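Local coordinates for protein phosphatase (Thermotoga maritima, PDB 1NF2) that probably acts as a magnesium-dependent phosphatase of the haloacid dehalogenase (HAD) family, with a separate substrate-binding domain, at residues 222-233 / 238-249. Numbering follows the deposited sequence.
Sequences FEEAGLRVAMEN and VKEASDIVTLTN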
loop_
_atom_site.group_PDB
_atom_site.type_symbol
_atom_site.label_atom_id
_atom_site.label_comp_id
_atom_site.label_asym_id
_atom_site.label_seq_id
_atom_site.Cartn_x
_atom_site.Cartn_y
_atom_site.Cartn_z
ATOM N N PHE A 222 8.478 1.497 -10.837
ATOM C CA PHE A 222 9.633 1.917 -11.614
ATOM C C PHE A 222 9.435 1.785 -13.114
ATOM O O PHE A 222 9.877 2.643 -13.887
ATOM C CB PHE A 222 10.865 1.108 -11.212
ATOM C CG PHE A 222 11.604 1.664 -10.030
ATOM C CD1 PHE A 222 12.845 1.157 -9.681
ATOM C CD2 PHE A 222 11.070 2.697 -9.276
ATOM C CE1 PHE A 222 13.546 1.668 -8.603
ATOM C CE2 PHE A 222 11.764 3.216 -8.195
ATOM C CZ PHE A 222 13.005 2.698 -7.860
ATOM N N GLU A 223 8.776 0.702 -13.519
ATOM C CA GLU A 223 8.533 0.428 -14.929
ATOM C C GLU A 223 7.615 1.465 -15.557
ATOM O O GLU A 223 7.576 1.615 -16.776
ATOM C CB GLU A 223 7.918 -0.965 -15.092
ATOM C CG GLU A 223 8.458 -2.006 -14.115
ATOM C CD GLU A 223 9.970 -2.158 -14.170
ATOM O OE1 GLU A 223 10.516 -2.927 -13.350
ATOM O OE2 GLU A 223 10.615 -1.516 -15.029
ATOM N N GLU A 224 6.881 2.183 -14.718
ATOM C CA GLU A 224 5.953 3.205 -15.185
ATOM C C GLU A 224 6.456 4.646 -15.020
ATOM O O GLU A 224 5.681 5.593 -15.170
ATOM C CB GLU A 224 4.631 3.061 -14.436
ATOM C CG GLU A 224 4.012 1.675 -14.521
ATOM C CD GLU A 224 3.797 1.227 -15.955
ATOM O OE1 GLU A 224 3.245 2.017 -16.745
ATOM O OE2 GLU A 224 4.175 0.085 -16.290
ATOM N N ALA A 225 7.738 4.828 -14.717
ATOM C CA ALA A 225 8.259 6.182 -14.516
ATOM C C ALA A 225 9.463 6.541 -15.379
ATOM O O ALA A 225 10.219 5.667 -15.810
ATOM C CB ALA A 225 8.611 6.380 -13.042
ATOM N N GLY A 226 9.635 7.838 -15.619
ATOM C CA GLY A 226 10.762 8.309 -16.410
ATOM C C GLY A 226 12.031 8.442 -15.579
ATOM O O GLY A 226 13.127 8.324 -16.109
ATOM N N LEU A 227 11.891 8.696 -14.278
ATOM C CA LEU A 227 13.056 8.827 -13.390
ATOM C C LEU A 227 12.850 7.942 -12.160
ATOM O O LEU A 227 11.787 7.978 -11.548
ATOM C CB LEU A 227 13.244 10.287 -12.957
ATOM C CG LEU A 227 14.455 10.563 -12.051
ATOM C CD1 LEU A 227 15.728 10.164 -12.770
ATOM C CD2 LEU A 227 14.500 12.042 -11.671
ATOM N N ARG A 228 13.865 7.156 -11.802
ATOM C CA ARG A 228 13.747 6.242 -10.657
ATOM C C ARG A 228 14.729 6.500 -9.503
ATOM O O ARG A 228 15.944 6.403 -9.667
ATOM C CB ARG A 228 13.891 4.799 -11.152
ATOM C CG ARG A 228 12.887 4.449 -12.251
ATOM C CD ARG A 228 13.074 3.037 -12.766
ATOM N NE ARG A 228 14.295 2.889 -13.547
ATOM C CZ ARG A 228 14.439 3.325 -14.793
ATOM N NH1 ARG A 228 13.431 3.937 -15.402
ATOM N NH2 ARG A 228 15.596 3.154 -15.426
ATOM N N VAL A 229 14.184 6.795 -8.328
ATOM C CA VAL A 229 14.997 7.091 -7.152
ATOM C C VAL A 229 14.809 6.056 -6.049
ATOM O O VAL A 229 13.697 5.847 -5.570
ATOM C CB VAL A 229 14.636 8.484 -6.555
ATOM C CG1 VAL A 229 15.635 8.847 -5.452
ATOM C CG2 VAL A 229 14.632 9.549 -7.648
ATOM N N ALA A 230 15.904 5.414 -5.658
ATOM C CA ALA A 230 15.885 4.416 -4.593
ATOM C C ALA A 230 16.383 5.064 -3.313
ATOM O O ALA A 230 17.317 5.863 -3.343
ATOM C CB ALA A 230 16.789 3.247 -4.950
ATOM N N MET A 231 15.758 4.729 -2.192
ATOM C CA MET A 231 16.178 5.270 -0.914
ATOM C C MET A 231 17.473 4.539 -0.573
ATOM O O MET A 231 17.702 3.426 -1.049
ATOM C CB MET A 231 15.101 5.008 0.154
ATOM C CG MET A 231 13.774 5.712 -0.119
ATOM S SD MET A 231 13.989 7.464 -0.625
ATOM C CE MET A 231 12.838 8.109 -0.102
ATOM N N GLU A 232 18.342 5.157 0.224
ATOM C CA GLU A 232 19.587 4.485 0.594
ATOM C C GLU A 232 19.299 3.199 1.390
ATOM O O GLU A 232 20.090 2.263 1.382
ATOM C CB GLU A 232 20.487 5.404 1.425
ATOM C CG GLU A 232 21.780 4.709 1.844
ATOM C CD GLU A 232 22.758 5.601 2.602
ATOM O OE1 GLU A 232 23.733 5.045 3.161
ATOM O OE2 GLU A 232 22.568 6.841 2.634
ATOM N N ASN A 233 18.168 3.163 2.078
ATOM C CA ASN A 233 17.797 1.992 2.861
ATOM C C ASN A 233 17.085 0.926 2.012
ATOM O O ASN A 233 16.674 -0.105 2.534
ATOM C CB ASN A 233 16.892 2.422 4.024
ATOM C CG ASN A 233 15.878 3.459 3.604
ATOM O OD1 ASN A 233 16.239 4.597 3.285
ATOM N ND2 ASN A 233 14.603 3.076 3.581
ATOM N N VAL A 238 16.282 -3.012 -5.580
ATOM C CA VAL A 238 15.678 -1.727 -5.920
ATOM C C VAL A 238 16.711 -0.690 -6.344
ATOM O O VAL A 238 16.492 0.061 -7.296
ATOM C CB VAL A 238 14.845 -1.171 -4.737
ATOM C CG1 VAL A 238 14.558 0.331 -4.929
ATOM C CG2 VAL A 238 13.530 -1.931 -4.651
ATOM N N LYS A 239 17.840 -0.656 -5.645
ATOM C CA LYS A 239 18.883 0.299 -5.977
ATOM C C LYS A 239 19.446 0.046 -7.367
ATOM O O LYS A 239 19.718 0.986 -8.121
ATOM C CB LYS A 239 20.000 0.237 -4.939
ATOM C CG LYS A 239 19.518 0.589 -3.548
ATOM C CD LYS A 239 20.640 1.086 -2.659
ATOM C CE LYS A 239 20.938 0.107 -1.554
ATOM N NZ LYS A 239 21.615 0.790 -0.419
ATOM N N GLU A 240 19.601 -1.229 -7.709
ATOM C CA GLU A 240 20.148 -1.610 -9.006
ATOM C C GLU A 240 19.202 -1.302 -10.162
ATOM O O GLU A 240 19.620 -1.256 -11.311
ATOM C CB GLU A 240 20.507 -3.099 -9.002
ATOM C CG GLU A 240 21.525 -3.460 -7.938
ATOM C CD GLU A 240 21.862 -4.935 -7.921
ATOM O OE1 GLU A 240 20.925 -5.761 -7.854
ATOM O OE2 GLU A 240 23.063 -5.269 -7.961
ATOM N N ALA A 241 17.930 -1.086 -9.856
ATOM C CA ALA A 241 16.949 -0.776 -10.892
ATOM C C ALA A 241 16.669 0.718 -10.942
ATOM O O ALA A 241 15.989 1.197 -11.844
ATOM C CB ALA A 241 15.650 -1.527 -10.627
ATOM N N SER A 242 17.190 1.452 -9.966
ATOM C CA SER A 242 16.961 2.893 -9.901
ATOM C C SER A 242 17.950 3.647 -10.776
ATOM O O SER A 242 18.878 3.068 -11.331
ATOM C CB SER A 242 17.125 3.389 -8.462
ATOM O OG SER A 242 18.508 3.432 -8.125
ATOM N N ASP A 243 17.744 4.955 -10.876
ATOM C CA ASP A 243 18.647 5.818 -11.629
ATOM C C ASP A 243 19.580 6.496 -10.635
ATOM O O ASP A 243 20.777 6.646 -10.886
ATOM C CB ASP A 243 17.865 6.895 -12.374
ATOM C CG ASP A 243 17.108 6.341 -13.555
ATOM O OD1 ASP A 243 17.768 5.775 -14.452
ATOM O OD2 ASP A 243 15.864 6.471 -13.573
ATOM N N ILE A 244 19.010 6.881 -9.497
ATOM C CA ILE A 244 19.743 7.583 -8.449
ATOM C C ILE A 244 19.388 6.992 -7.091
ATOM O O ILE A 244 18.238 6.634 -6.850
ATOM C CB ILE A 244 19.348 9.088 -8.392
ATOM C CG1 ILE A 244 19.474 9.728 -9.778
ATOM C CG2 ILE A 244 20.224 9.810 -7.370
ATOM C CD1 ILE A 244 20.893 9.795 -10.307
ATOM N N VAL A 245 20.371 6.887 -6.206
ATOM C CA VAL A 245 20.118 6.396 -4.852
ATOM C C VAL A 245 20.407 7.580 -3.924
ATOM O O VAL A 245 21.547 8.006 -3.752
ATOM C CB VAL A 245 21.009 5.178 -4.508
ATOM C CG1 VAL A 245 22.388 5.384 -5.049
ATOM C CG2 VAL A 245 21.055 4.967 -2.987
ATOM N N THR A 246 19.343 8.121 -3.360
ATOM C CA THR A 246 19.432 9.275 -2.491
ATOM C C THR A 246 19.778 8.852 -1.072
ATOM O O THR A 246 20.277 7.741 -0.846
ATOM C CB THR A 246 18.095 10.060 -2.527
ATOM O OG1 THR A 246 18.218 11.273 -1.769
ATOM C CG2 THR A 246 16.945 9.207 -1.971
ATOM N N LEU A 247 19.529 9.743 -0.122
ATOM C CA LEU A 247 19.810 9.458 1.272
ATOM C C LEU A 247 18.746 8.531 1.844
ATOM O O LEU A 247 17.839 8.071 1.146
ATOM C CB LEU A 247 19.839 10.751 2.087
ATOM C CG LEU A 247 20.881 11.795 1.672
ATOM C CD1 LEU A 247 20.786 12.997 2.597
ATOM C CD2 LEU A 247 22.278 11.185 1.721
ATOM N N THR A 248 18.866 8.281 3.135
ATOM C CA THR A 248 17.958 7.419 3.862
ATOM C C THR A 248 16.628 8.125 4.153
ATOM O O THR A 248 16.532 9.348 4.058
ATOM C CB THR A 248 18.661 6.973 5.166
ATOM O OG1 THR A 248 18.828 5.553 5.155
ATOM C CG2 THR A 248 17.901 7.424 6.381
ATOM N N ASN A 249 15.601 7.356 4.500
ATOM C CA ASN A 249 14.298 7.933 4.807
ATOM C C ASN A 249 14.291 8.601 6.183
ATOM O O ASN A 249 13.385 9.368 6.503
ATOM C CB ASN A 249 13.195 6.860 4.738
ATOM C CG ASN A 249 13.330 5.801 5.823
ATOM O OD1 ASN A 249 12.350 5.456 6.494
ATOM N ND2 ASN A 249 14.534 5.276 5.993
HETATM O O HOH W 1 15.190 6.109 -16.332
#
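Ala-230 is the small knob of this contact: its CB fits a hollow lined by Val-238 and Lys-239 of helix 236-241 and by Ser-242 just after it, touching Ser-242 CB at 3.5 Å and Val-238 CG1 at 3.7 Å. The Phe-222 ring lies against the end of the same helix; Val-238 O and Ala-241 CB meet its edge in plane, at CE1 and CD1 respectively, while Arg-228 CB, in its own segment, sits over the centre of one face. From there the arginine chain bends at chi3 (-71°), which brings NE to Ala-241 O at 2.9 Å, nearly in the guanidinium plane. Asp-243 OD2 lies over one guanidinium face and takes the backbone N of Arg-228 on its anti lone pair (2.8 Å); OD1 is well out of the plane from NH2, so this salt bridge rests on charge alone. Replacing Arg-228 with an alanine would probably leave Ala-241 O without this donor and Asp-243 without the positive charge beside it. Strand 227-230, helix 236-241 and strand 244-245 form a beta-alpha-beta unit at one edge of the Rossmann-like HAD core, and the parallel register shows in Ala-230 N to Ile-244 O (2.9 Å) and Thr-246 N to Ala-230 O (3.0 Å). On the sheet face opposite Ala-230, Val-229 CG1 packs against Thr-246 CG2, a methyl that also meets Met-231 SD at 3.7 Å. Beyond the strands, Lys-239 bends over to give NZ to Glu-232 O at 2.8 Å. Asn-233 OD1 accepts Asn-249 N from above its amide plane, while ND2 of Asn-233 donates to Gly-11 O, close to the magnesium ligand Asp-214.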